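Local atomic coordinates of THUMP domain-containing protein (Pyrococcus horikoshii, PDB entry 1VBK), a protein that is of unknown function but, as a ThiI-like protein with a THUMP domain, probably binds RNA and ATP. Residues M1-V6 with K160-T165; K24-N29 with F69-I74; H48-V53 with R114-E119; L125-K130 with I152-M157. One frame throughout, in Å; residues are numbered along the deposited sequence.

Contact 1 of 4, residues M1-V6 with K160-T165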
loop_
_atom_site.group_PDB
_atom_site.type_symbol
_atom_site.label_atom_id
_atom_site.label_comp_id
_atom_site.label_asym_id
_atom_site.label_seq_id
_atom_site.Cartn_x
_atom_site.Cartn_y
_atom_site.Cartn_z
ATOM N N MET A 1 42.159 -8.153 -3.786
ATOM C CA MET A 1 40.881 -8.445 -3.071
ATOM C C MET A 1 39.913 -9.181 -3.988
ATOM O O MET A 1 40.083 -9.176 -5.210
ATOM C CB MET A 1 40.255 -7.141 -2.575
ATOM C CG MET A 1 41.194 -6.334 -1.689
ATOM S SD MET A 1 40.463 -4.827 -1.046
ATOM C CE MET A 1 40.573 -3.759 -2.489
ATOM N N ASN A 2 38.899 -9.812 -3.400
ATOM C CA ASN A 2 37.932 -10.559 -4.185
ATOM C C ASN A 2 36.473 -10.498 -3.725
ATOM O O ASN A 2 35.621 -11.168 -4.305
ATOM C CB ASN A 2 38.380 -12.021 -4.316
ATOM C CG ASN A 2 38.783 -12.637 -2.986
ATOM O OD1 ASN A 2 38.511 -12.086 -1.922
ATOM N ND2 ASN A 2 39.423 -13.798 -3.046
ATOM N N VAL A 3 36.179 -9.711 -2.689
ATOM C CA VAL A 3 34.794 -9.570 -2.232
ATOM C C VAL A 3 34.542 -8.192 -1.630
ATOM O O VAL A 3 35.459 -7.385 -1.456
ATOM C CB VAL A 3 34.402 -10.608 -1.128
ATOM C CG1 VAL A 3 34.767 -12.032 -1.552
ATOM C CG2 VAL A 3 35.075 -10.242 0.186
ATOM N N VAL A 4 33.277 -7.932 -1.332
ATOM C CA VAL A 4 32.877 -6.699 -0.674
ATOM C C VAL A 4 31.977 -7.145 0.475
ATOM O O VAL A 4 31.017 -7.888 0.264
ATOM C CB VAL A 4 32.062 -5.755 -1.591
ATOM C CG1 VAL A 4 31.562 -4.568 -0.780
ATOM C CG2 VAL A 4 32.930 -5.249 -2.745
ATOM N N ILE A 5 32.318 -6.725 1.690
ATOM C CA ILE A 5 31.519 -7.051 2.865
ATOM C C ILE A 5 30.521 -5.915 3.049
ATOM O O ILE A 5 30.905 -4.745 3.112
ATOM C CB ILE A 5 32.381 -7.134 4.148
ATOM C CG1 ILE A 5 33.476 -8.194 3.987
ATOM C CG2 ILE A 5 31.495 -7.470 5.351
ATOM C CD1 ILE A 5 34.494 -8.182 5.117
ATOM N N VAL A 6 29.242 -6.256 3.120
ATOM C CA VAL A 6 28.200 -5.261 3.310
ATOM C C VAL A 6 27.581 -5.501 4.682
ATOM O O VAL A 6 27.065 -6.586 4.952
ATOM C CB VAL A 6 27.122 -5.379 2.223
ATOM C CG1 VAL A 6 25.981 -4.385 2.496
ATOM C CG2 VAL A 6 27.749 -5.113 0.858
ATOM N N LYS A 160 36.004 -19.307 6.429
ATOM C CA LYS A 160 36.625 -18.314 5.559
ATOM C C LYS A 160 36.955 -17.073 6.375
ATOM O O LYS A 160 36.217 -16.710 7.291
ATOM C CB LYS A 160 35.677 -17.904 4.426
ATOM C CG LYS A 160 35.203 -19.038 3.525
ATOM C CD LYS A 160 36.340 -19.637 2.721
ATOM C CE LYS A 160 35.822 -20.699 1.764
ATOM N NZ LYS A 160 36.927 -21.345 1.012
ATOM N N ALA A 161 38.071 -16.432 6.043
ATOM C CA ALA A 161 38.476 -15.203 6.720
ATOM C C ALA A 161 38.406 -14.080 5.687
ATOM O O ALA A 161 38.877 -14.233 4.561
ATOM C CB ALA A 161 39.902 -15.330 7.261
ATOM N N TYR A 162 37.807 -12.962 6.074
ATOM C CA TYR A 162 37.671 -11.806 5.195
ATOM C C TYR A 162 38.526 -10.709 5.806
ATOM O O TYR A 162 38.223 -10.204 6.879
ATOM C CB TYR A 162 36.204 -11.383 5.129
ATOM C CG TYR A 162 35.313 -12.475 4.583
ATOM C CD1 TYR A 162 35.167 -12.659 3.208
ATOM C CD2 TYR A 162 34.660 -13.359 5.439
ATOM C CE1 TYR A 162 34.390 -13.703 2.698
ATOM C CE2 TYR A 162 33.881 -14.411 4.939
ATOM C CZ TYR A 162 33.753 -14.574 3.570
ATOM O OH TYR A 162 32.999 -15.614 3.070
ATOM N N ILE A 163 39.593 -10.348 5.107
ATOM C CA ILE A 163 40.531 -9.353 5.605
ATOM C C ILE A 163 40.459 -8.041 4.841
ATOM O O ILE A 163 40.503 -8.026 3.614
ATOM C CB ILE A 163 41.948 -9.936 5.546
ATOM C CG1 ILE A 163 41.963 -11.265 6.316
ATOM C CG2 ILE A 163 42.958 -8.951 6.114
ATOM C CD1 ILE A 163 43.302 -11.967 6.324
ATOM N N TYR A 164 40.359 -6.936 5.576
ATOM C CA TYR A 164 40.243 -5.629 4.949
ATOM C C TYR A 164 40.993 -4.511 5.680
ATOM O O TYR A 164 41.350 -4.648 6.848
ATOM C CB TYR A 164 38.761 -5.244 4.856
ATOM C CG TYR A 164 38.080 -5.095 6.209
ATOM C CD1 TYR A 164 37.461 -6.181 6.838
ATOM C CD2 TYR A 164 38.061 -3.862 6.860
ATOM C CE1 TYR A 164 36.835 -6.028 8.091
ATOM C CE2 TYR A 164 37.449 -3.701 8.095
ATOM C CZ TYR A 164 36.838 -4.779 8.705
ATOM O OH TYR A 164 36.224 -4.580 9.925
ATOM N N THR A 165 41.225 -3.406 4.977
ATOM C CA THR A 165 41.871 -2.237 5.573
ATOM C C THR A 165 40.964 -1.022 5.398
ATOM O O THR A 165 41.192 0.020 6.015
ATOM C CB THR A 165 43.235 -1.910 4.925
ATOM O OG1 THR A 165 43.078 -1.789 3.509
ATOM C CG2 THR A 165 44.253 -2.991 5.242
#

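Contact 2 of 4, residues K24-N29 with F69-I74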
loop_
_atom_site.group_PDB
_atom_site.type_symbol
_atom_site.label_atom_id
_atom_site.label_comp_id
_atom_site.label_asym_id
_atom_site.label_seq_id
_atom_site.Cartn_x
_atom_site.Cartn_y
_atom_site.Cartn_z
ATOM N N LYS A 24 16.640 -9.891 1.812
ATOM C CA LYS A 24 16.317 -10.178 0.416
ATOM C C LYS A 24 16.107 -8.903 -0.389
ATOM O O LYS A 24 16.550 -8.803 -1.535
ATOM C CB LYS A 24 15.067 -11.052 0.328
ATOM C CG LYS A 24 15.314 -12.476 0.784
ATOM C CD LYS A 24 14.063 -13.321 0.698
ATOM C CE LYS A 24 14.373 -14.756 1.086
ATOM N NZ LYS A 24 13.152 -15.593 1.039
ATOM N N ILE A 25 15.435 -7.931 0.215
ATOM C CA ILE A 25 15.164 -6.658 -0.447
ATOM C C ILE A 25 16.470 -5.879 -0.633
ATOM O O ILE A 25 16.702 -5.264 -1.678
ATOM C CB ILE A 25 14.144 -5.832 0.376
ATOM C CG1 ILE A 25 12.791 -6.554 0.395
ATOM C CG2 ILE A 25 13.990 -4.447 -0.215
ATOM C CD1 ILE A 25 11.745 -5.905 1.303
ATOM N N LEU A 26 17.337 -5.922 0.375
ATOM C CA LEU A 26 18.621 -5.230 0.278
ATOM C C LEU A 26 19.502 -5.862 -0.807
ATOM O O LEU A 26 20.156 -5.152 -1.572
ATOM C CB LEU A 26 19.345 -5.249 1.628
ATOM C CG LEU A 26 20.746 -4.622 1.692
ATOM C CD1 LEU A 26 20.730 -3.211 1.115
ATOM C CD2 LEU A 26 21.215 -4.601 3.146
ATOM N N MET A 27 19.519 -7.192 -0.888
ATOM C CA MET A 27 20.325 -7.849 -1.918
ATOM C C MET A 27 19.777 -7.511 -3.297
ATOM O O MET A 27 20.534 -7.396 -4.259
ATOM C CB MET A 27 20.340 -9.370 -1.730
ATOM C CG MET A 27 21.151 -9.824 -0.533
ATOM S SD MET A 27 21.433 -11.594 -0.522
ATOM C CE MET A 27 19.878 -12.155 0.215
ATOM N N ASN A 28 18.457 -7.366 -3.385
ATOM C CA ASN A 28 17.806 -7.021 -4.649
ATOM C C ASN A 28 18.295 -5.653 -5.114
ATOM O O ASN A 28 18.656 -5.470 -6.273
ATOM C CB ASN A 28 16.287 -6.969 -4.474
ATOM C CG ASN A 28 15.579 -6.451 -5.714
ATOM O OD1 ASN A 28 15.410 -7.176 -6.692
ATOM N ND2 ASN A 28 15.183 -5.186 -5.684
ATOM N N ASN A 29 18.302 -4.694 -4.195
ATOM C CA ASN A 29 18.738 -3.343 -4.506
ATOM C C ASN A 29 20.228 -3.289 -4.846
ATOM O O ASN A 29 20.652 -2.504 -5.692
ATOM C CB ASN A 29 18.408 -2.415 -3.332
ATOM C CG ASN A 29 16.918 -2.395 -3.013
ATOM O OD1 ASN A 29 16.096 -2.825 -3.831
ATOM N ND2 ASN A 29 16.560 -1.889 -1.833
ATOM N N PHE A 69 20.682 2.614 0.281
ATOM C CA PHE A 69 20.172 2.782 1.637
ATOM C C PHE A 69 20.009 1.463 2.384
ATOM O O PHE A 69 19.709 0.430 1.789
ATOM C CB PHE A 69 18.841 3.539 1.608
ATOM C CG PHE A 69 18.946 4.926 1.037
ATOM C CD1 PHE A 69 19.846 5.844 1.571
ATOM C CD2 PHE A 69 18.147 5.315 -0.037
ATOM C CE1 PHE A 69 19.955 7.132 1.045
ATOM C CE2 PHE A 69 18.247 6.606 -0.574
ATOM C CZ PHE A 69 19.153 7.515 -0.031
ATOM N N GLY A 70 20.210 1.506 3.697
ATOM C CA GLY A 70 20.089 0.306 4.501
ATOM C C GLY A 70 21.452 -0.279 4.835
ATOM O O GLY A 70 21.569 -1.166 5.685
ATOM N N ILE A 71 22.481 0.218 4.155
ATOM C CA ILE A 71 23.846 -0.249 4.371
ATOM C C ILE A 71 24.538 0.653 5.381
ATOM O O ILE A 71 24.569 1.878 5.211
ATOM C CB ILE A 71 24.652 -0.237 3.048
ATOM C CG1 ILE A 71 24.068 -1.266 2.076
ATOM C CG2 ILE A 71 26.125 -0.549 3.323
ATOM C CD1 ILE A 71 24.751 -1.261 0.705
ATOM N N VAL A 72 25.072 0.048 6.439
ATOM C CA VAL A 72 25.777 0.796 7.478
ATOM C C VAL A 72 27.236 1.015 7.080
ATOM O O VAL A 72 27.761 2.121 7.215
ATOM C CB VAL A 72 25.705 0.069 8.838
ATOM C CG1 VAL A 72 26.527 0.823 9.877
ATOM C CG2 VAL A 72 24.251 -0.025 9.293
ATOM N N SER A 73 27.895 -0.032 6.592
ATOM C CA SER A 73 29.281 0.109 6.148
ATOM C C SER A 73 29.652 -0.923 5.095
ATOM O O SER A 73 29.042 -1.994 5.003
ATOM C CB SER A 73 30.264 0.050 7.327
ATOM O OG SER A 73 30.303 -1.225 7.934
ATOM N N ILE A 74 30.665 -0.583 4.306
ATOM C CA ILE A 74 31.135 -1.415 3.210
ATOM C C ILE A 74 32.651 -1.631 3.282
ATOM O O ILE A 74 33.402 -0.681 3.487
ATOM C CB ILE A 74 30.802 -0.721 1.873
ATOM C CG1 ILE A 74 29.314 -0.374 1.840
ATOM C CG2 ILE A 74 31.176 -1.607 0.697
ATOM C CD1 ILE A 74 28.938 0.577 0.737
HETATM O O HOH W 1 18.179 0.316 -0.633
#

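Contact 3 of 4, residues H48-V53 with R114-E119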
loop_
_atom_site.group_PDB
_atom_site.type_symbol
_atom_site.label_atom_id
_atom_site.label_comp_id
_atom_site.label_asym_id
_atom_site.label_seq_id
_atom_site.Cartn_x
_atom_site.Cartn_y
_atom_site.Cartn_z
ATOM N N HIS A 48 24.779 -15.107 8.127
ATOM C CA HIS A 48 25.095 -14.685 9.485
ATOM C C HIS A 48 25.127 -13.175 9.711
ATOM O O HIS A 48 26.047 -12.651 10.338
ATOM C CB HIS A 48 26.413 -15.328 9.917
ATOM C CG HIS A 48 26.341 -16.821 9.990
ATOM N ND1 HIS A 48 25.601 -17.481 10.948
ATOM C CD2 HIS A 48 26.855 -17.781 9.183
ATOM C CE1 HIS A 48 25.660 -18.782 10.729
ATOM N NE2 HIS A 48 26.414 -18.992 9.663
ATOM N N GLY A 49 24.114 -12.486 9.194
ATOM C CA GLY A 49 24.009 -11.049 9.388
ATOM C C GLY A 49 24.855 -10.166 8.498
ATOM O O GLY A 49 24.893 -8.952 8.688
ATOM N N ARG A 50 25.527 -10.773 7.529
ATOM C CA ARG A 50 26.373 -10.042 6.593
ATOM C C ARG A 50 25.984 -10.386 5.163
ATOM O O ARG A 50 25.461 -11.464 4.894
ATOM C CB ARG A 50 27.843 -10.442 6.777
ATOM C CG ARG A 50 28.520 -9.929 8.030
ATOM C CD ARG A 50 28.918 -8.477 7.854
ATOM N NE ARG A 50 29.905 -8.049 8.843
ATOM C CZ ARG A 50 29.628 -7.745 10.106
ATOM N NH1 ARG A 50 28.383 -7.818 10.555
ATOM N NH2 ARG A 50 30.602 -7.354 10.919
ATOM N N ILE A 51 26.240 -9.460 4.251
ATOM C CA ILE A 51 25.998 -9.711 2.843
ATOM C C ILE A 51 27.385 -9.685 2.216
ATOM O O ILE A 51 28.198 -8.794 2.497
ATOM C CB ILE A 51 25.100 -8.641 2.199
ATOM C CG1 ILE A 51 23.639 -8.934 2.544
ATOM C CG2 ILE A 51 25.286 -8.640 0.674
ATOM C CD1 ILE A 51 22.665 -7.847 2.105
ATOM N N ILE A 52 27.668 -10.687 1.400
ATOM C CA ILE A 52 28.950 -10.779 0.739
ATOM C C ILE A 52 28.717 -10.696 -0.758
ATOM O O ILE A 52 27.860 -11.400 -1.300
ATOM C CB ILE A 52 29.657 -12.130 1.046
ATOM C CG1 ILE A 52 29.951 -12.255 2.547
ATOM C CG2 ILE A 52 30.949 -12.243 0.226
ATOM C CD1 ILE A 52 30.961 -11.246 3.091
ATOM N N VAL A 53 29.469 -9.819 -1.414
ATOM C CA VAL A 53 29.389 -9.674 -2.858
ATOM C C VAL A 53 30.709 -10.211 -3.401
ATOM O O VAL A 53 31.750 -9.602 -3.185
ATOM C CB VAL A 53 29.262 -8.193 -3.291
ATOM C CG1 VAL A 53 29.235 -8.097 -4.811
ATOM C CG2 VAL A 53 28.013 -7.582 -2.704
ATOM N N ARG A 114 36.561 -10.287 14.366
ATOM C CA ARG A 114 35.237 -10.740 14.771
ATOM C C ARG A 114 35.008 -12.164 14.288
ATOM O O ARG A 114 35.236 -12.471 13.119
ATOM C CB ARG A 114 34.149 -9.839 14.175
ATOM C CG ARG A 114 34.059 -8.443 14.785
ATOM C CD ARG A 114 33.474 -8.485 16.195
ATOM N NE ARG A 114 33.406 -7.155 16.794
ATOM C CZ ARG A 114 34.461 -6.475 17.236
ATOM N NH1 ARG A 114 35.676 -7.002 17.155
ATOM N NH2 ARG A 114 34.302 -5.262 17.746
ATOM N N ARG A 115 34.586 -13.040 15.192
ATOM C CA ARG A 115 34.279 -14.408 14.800
ATOM C C ARG A 115 32.780 -14.415 14.563
ATOM O O ARG A 115 31.999 -14.511 15.510
ATOM C CB ARG A 115 34.624 -15.409 15.907
ATOM C CG ARG A 115 36.107 -15.725 16.039
ATOM C CD ARG A 115 36.317 -16.957 16.908
ATOM N NE ARG A 115 35.699 -16.801 18.220
ATOM C CZ ARG A 115 35.632 -17.758 19.137
ATOM N NH1 ARG A 115 36.143 -18.956 18.892
ATOM N NH2 ARG A 115 35.053 -17.512 20.305
ATOM N N ILE A 116 32.372 -14.274 13.308
ATOM C CA ILE A 116 30.960 -14.279 13.042
ATOM C C ILE A 116 30.406 -15.634 13.415
ATOM O O ILE A 116 29.413 -15.755 14.120
ATOM C CB ILE A 116 30.757 -14.022 11.549
ATOM C CG1 ILE A 116 31.433 -12.711 11.141
ATOM C CG2 ILE A 116 29.254 -13.892 11.241
ATOM C CD1 ILE A 116 30.932 -11.521 11.961
ATOM N N THR A 117 31.064 -16.702 12.974
ATOM C CA THR A 117 30.690 -18.048 13.389
ATOM C C THR A 117 31.819 -18.408 14.360
ATOM O O THR A 117 32.904 -17.830 14.276
ATOM C CB THR A 117 30.619 -19.040 12.197
ATOM O OG1 THR A 117 31.837 -19.002 11.449
ATOM C CG2 THR A 117 29.450 -18.680 11.284
ATOM N N LYS A 118 31.583 -19.351 15.269
ATOM C CA LYS A 118 32.590 -19.678 16.280
ATOM C C LYS A 118 33.467 -20.920 16.136
ATOM O O LYS A 118 33.939 -21.444 17.148
ATOM C CB LYS A 118 31.917 -19.739 17.654
ATOM C CG LYS A 118 30.964 -18.589 17.943
ATOM C CD LYS A 118 31.673 -17.245 17.945
ATOM C CE LYS A 118 30.707 -16.120 18.288
ATOM N NZ LYS A 118 31.388 -14.798 18.320
ATOM N N GLU A 119 33.720 -21.393 14.920
ATOM C CA GLU A 119 34.548 -22.586 14.785
ATOM C C GLU A 119 36.061 -22.341 14.880
ATOM O O GLU A 119 36.812 -23.248 15.246
ATOM C CB GLU A 119 34.211 -23.347 13.489
ATOM C CG GLU A 119 34.685 -22.723 12.183
ATOM C CD GLU A 119 33.947 -21.447 11.828
ATOM O OE1 GLU A 119 32.739 -21.353 12.148
ATOM O OE2 GLU A 119 34.572 -20.549 11.216
#

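Contact 4 of 4, residues L125-K130 with I152-M157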
loop_
_atom_site.group_PDB
_atom_site.type_symbol
_atom_site.label_atom_id
_atom_site.label_comp_id
_atom_site.label_asym_id
_atom_site.label_seq_id
_atom_site.Cartn_x
_atom_site.Cartn_y
_atom_site.Cartn_z
ATOM N N LEU A 125 39.984 -11.445 20.462
ATOM C CA LEU A 125 41.120 -10.763 21.071
ATOM C C LEU A 125 42.430 -11.527 20.876
ATOM O O LEU A 125 43.504 -10.922 20.799
ATOM C CB LEU A 125 40.852 -10.517 22.559
ATOM C CG LEU A 125 39.627 -9.640 22.833
ATOM C CD1 LEU A 125 39.482 -9.452 24.339
ATOM C CD2 LEU A 125 39.768 -8.284 22.138
ATOM N N GLU A 126 42.347 -12.853 20.799
ATOM C CA GLU A 126 43.539 -13.665 20.582
ATOM C C GLU A 126 44.009 -13.432 19.143
ATOM O O GLU A 126 45.204 -13.312 18.878
ATOM C CB GLU A 126 43.232 -15.154 20.800
ATOM C CG GLU A 126 42.954 -15.533 22.256
ATOM C CD GLU A 126 42.702 -17.027 22.455
ATOM O OE1 GLU A 126 41.695 -17.551 21.930
ATOM O OE2 GLU A 126 43.519 -17.679 23.145
ATOM N N ILE A 127 43.060 -13.364 18.217
ATOM C CA ILE A 127 43.388 -13.128 16.815
ATOM C C ILE A 127 44.058 -11.762 16.678
ATOM O O ILE A 127 45.093 -11.628 16.024
ATOM C CB ILE A 127 42.120 -13.159 15.935
ATOM C CG1 ILE A 127 41.524 -14.572 15.927
ATOM C CG2 ILE A 127 42.457 -12.715 14.519
ATOM C CD1 ILE A 127 40.128 -14.646 15.307
ATOM N N GLN A 128 43.467 -10.748 17.305
ATOM C CA GLN A 128 44.021 -9.397 17.245
ATOM C C GLN A 128 45.454 -9.358 17.777
ATOM O O GLN A 128 46.331 -8.738 17.172
ATOM C CB GLN A 128 43.134 -8.427 18.037
ATOM C CG GLN A 128 41.730 -8.322 17.458
ATOM C CD GLN A 128 40.827 -7.337 18.183
ATOM O OE1 GLN A 128 39.647 -7.219 17.849
ATOM N NE2 GLN A 128 41.373 -6.622 19.169
ATOM N N ALA A 129 45.691 -10.028 18.901
ATOM C CA ALA A 129 47.024 -10.050 19.502
ATOM C C ALA A 129 48.055 -10.753 18.627
ATOM O O ALA A 129 49.162 -10.247 18.438
ATOM C CB ALA A 129 46.970 -10.717 20.879
ATOM N N LYS A 130 47.692 -11.919 18.098
ATOM C CA LYS A 130 48.594 -12.699 17.257
ATOM C C LYS A 130 48.910 -12.016 15.927
ATOM O O LYS A 130 50.058 -12.007 15.479
ATOM C CB LYS A 130 47.995 -14.079 16.982
ATOM C CG LYS A 130 47.880 -14.983 18.201
ATOM C CD LYS A 130 49.239 -15.447 18.678
ATOM C CE LYS A 130 49.116 -16.627 19.632
ATOM N NZ LYS A 130 50.450 -17.228 19.925
ATOM N N ILE A 152 43.462 -3.079 10.521
ATOM C CA ILE A 152 43.390 -4.366 9.845
ATOM C C ILE A 152 42.140 -5.035 10.405
ATOM O O ILE A 152 42.095 -5.381 11.587
ATOM C CB ILE A 152 44.612 -5.262 10.170
ATOM C CG1 ILE A 152 45.898 -4.615 9.639
ATOM C CG2 ILE A 152 44.427 -6.648 9.559
ATOM C CD1 ILE A 152 45.956 -4.474 8.124
ATOM N N GLY A 153 41.126 -5.200 9.559
ATOM C CA GLY A 153 39.891 -5.827 9.999
ATOM C C GLY A 153 39.860 -7.277 9.567
ATOM O O GLY A 153 40.305 -7.611 8.468
ATOM N N ILE A 154 39.331 -8.142 10.426
ATOM C CA ILE A 154 39.267 -9.566 10.122
ATOM C C ILE A 154 37.934 -10.153 10.566
ATOM O O ILE A 154 37.584 -10.095 11.742
ATOM C CB ILE A 154 40.402 -10.339 10.844
ATOM C CG1 ILE A 154 41.763 -9.744 10.465
ATOM C CG2 ILE A 154 40.335 -11.826 10.491
ATOM C CD1 ILE A 154 42.940 -10.344 11.233
ATOM N N GLU A 155 37.185 -10.705 9.618
ATOM C CA GLU A 155 35.910 -11.321 9.932
ATOM C C GLU A 155 35.987 -12.781 9.517
ATOM O O GLU A 155 36.328 -13.093 8.376
ATOM C CB GLU A 155 34.772 -10.600 9.197
ATOM C CG GLU A 155 34.527 -9.187 9.723
ATOM C CD GLU A 155 33.300 -8.528 9.125
ATOM O OE1 GLU A 155 32.383 -9.252 8.688
ATOM O OE2 GLU A 155 33.248 -7.280 9.113
ATOM N N ILE A 156 35.695 -13.678 10.453
ATOM C CA ILE A 156 35.744 -15.106 10.167
ATOM C C ILE A 156 34.334 -15.677 10.157
ATOM O O ILE A 156 33.562 -15.482 11.091
ATOM C CB ILE A 156 36.604 -15.849 11.204
ATOM C CG1 ILE A 156 37.973 -15.170 11.302
ATOM C CG2 ILE A 156 36.770 -17.315 10.793
ATOM C CD1 ILE A 156 38.905 -15.801 12.306
ATOM N N MET A 157 34.007 -16.391 9.091
ATOM C CA MET A 157 32.675 -16.944 8.949
ATOM C C MET A 157 32.714 -18.233 8.145
ATOM O O MET A 157 33.191 -18.252 7.011
ATOM C CB MET A 157 31.789 -15.898 8.261
ATOM C CG MET A 157 30.370 -16.321 7.956
ATOM S SD MET A 157 29.390 -14.884 7.446
ATOM C CE MET A 157 30.045 -14.574 5.802
#

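Contact 1 of 4, residues M1-V6 with K160-T165
The CD1 methyl of I5 meets two tyrosines at once. It lies 3.6 Å from Y162 CB and 4.0 Å from Y164 CD1. Two residues earlier, V3 brings CG2 to within 3.9 Å of Y162 CD1, crossing that side chain at about a right angle, so the side chain of Y162 has apolar neighbours from two residues of the same strand. I5 can span the distance because its CG1 branch stands anti to its own carbonyl carbon (chi1 -59°) and then runs out extended, carrying CD1 ahead of the rest of the side chain. No hydrogen bond links the two segments, and the contact is purely apolar and buried. This fits the geometry: strands 3-6 and 160-164 run nearly perpendicular, at 89°, with their axes 8.8 Å apart at closest approach, so the two strands meet through side chains. Both pair antiparallel with strand 71-81, which carries the sheet from the ferredoxin-like region into the THUMP domain. N2 and V3 together face A77 in a classic beta bulge, and N2 OD1 takes a hydrogen bond from E79 N. Farther out, strand 50-54 lies beside V3 through I52 and K54, and E155 of strand 150-157 touches both I5 and Y164. On the other face of strand 160-164, A161 and I163 pack on helix 84-102.

Contact 2 of 4, residues K24-N29 with F69-I74
L26 holds CG anti to its backbone N (chi1 177°), and I71 holds CG1 anti to its carbonyl carbon (chi1 -66°); these two settings bring the side chains together at about a right angle. L26 CD1 then rests 4.0 Å from I71 CG1. The distance from L26 CD1 to F69 O is 3.8 Å, so one leucine methyl covers both I71 and the backbone just before it. G70, between them, has a positive phi at which a side chain would be jammed against F69 O, and a CB here would also point at L26. The polar part of the contact runs through a water: N29 ND2 donates to it over 3.0 Å, and the water donates in turn to F69 O at 2.9 Å. The amide of N29 is fixed from its other end as well, since N28 ND2 donates to N29 OD1 over 3.1 Å, while N29 ND2 also reaches I176 O. This is packing of helix 19-36 against the sheet of the ferredoxin-like domain. Around L26 stand Y8 of strand 3-8 and I51 of strand 50-54, with P175 from a loop; I71 leans on V6, and the ring of F69 meets F196 of helix 189-200 edge-to-face.

Contact 3 of 4, residues H48-V53 with R114-E119
T117 sets its CG2 methyl over one face of the H48 imidazole, a CH-pi contact with the carbon 3.5 Å from the ring centroid and 18° off the normal. The methyl is offset toward the rim on the side of H48 NE2 and CD2. I116 meets the histidine nearer its backbone: its CG2 lies 3.4 Å from H48 CB and 3.6 Å from H48 O, alongside the root of the imidazole. The far end of the same isoleucine turns to R50, where CD1 sits 4.3 Å above the guanidinium plane. That guanidinium is held elsewhere, by a salt bridge from R50 NE to E155. With T117 OG1 lying between the backbone N and the carbonyl carbon (chi1 53°), the hydroxyl donates over 2.6 Å to the syn lone pair of E119 OE1 and also takes a hydrogen bond from Q158 N, while CG2 is left for the histidine. With a serine here the methyl would be gone, and the H48 ring would probably lose its cover on that face and turn more easily. H48 belongs to the tight turn between strands 43-47 and 50-54. At this surface the ferredoxin-like and THUMP parts meet through methyl groups, set on aliphatic carbon and over the flat faces of H48 and R50; no hydrogen bond crosses, and the polar groups bond within 114-119 or to outside residues, H48 NE2 only weakly to Q158 OE1.

Contact 4 of 4, residues L125-K130 with I152-M157
In the beta-alpha-beta crossover of the THUMP domain, I127 of helix 124-138 packs on I154 and I156 of strand 150-157. The chain passes from strand 108-115 through this helix to strands 142-143 and 150-157, both parallel to the first, and the isoleucines join the helix to one face of the sheet. I154 and I156 are two residues apart and so point to the same face; E155 between them looks the other way, where its carboxylate takes a salt bridge from R7. I127 divides its branches between the pair: CG2 lies 4.1 Å from I154 CD1, the two side chains meeting at a slant, while the CG1 arm goes to I156. The same rotamer recurs in all three isoleucines, with chi1 near -60° and chi2 near 180°, and it puts each CD1 at the far end of its side chain. The contact is wholly apolar and buried. Other residues close around it: I87 of helix 84-102 touches both strand isoleucines, V131, one helical turn after I127, reaches I154, and F120 touches I127 and I156. Next along the helix, Q128 OE1 accepts a hydrogen bond from A113 N, a polar tie to strand 108-115. The tightest spot is where I127 and I156 reach toward each other tip to tip, their CD1 methyls 3.4 Å apart, closer than ordinary van der Waals contact between carbons.

From the N terminus, strand 3-8 opens the widest loop, which contact 1 closes only when the chain reaches strand 160-164; the other three contacts all fall within it. Helix 19-36 and then strand 50-54 follow. Contact 2 closes at 69-74, after contact 3 has opened at 48-53, so these two cross, and M27 packs on I51 where they meet. Contact 3 closes at 114-119, just before contact 4 opens and closes in series within the THUMP domain. Contacts 1 and 3 join the ferredoxin-like region to the THUMP domain, contacts 2 and 4 each fasten a helix inside one of them, and the neighbouring strands 108-115 and 150-157 connect contacts 3 and 4.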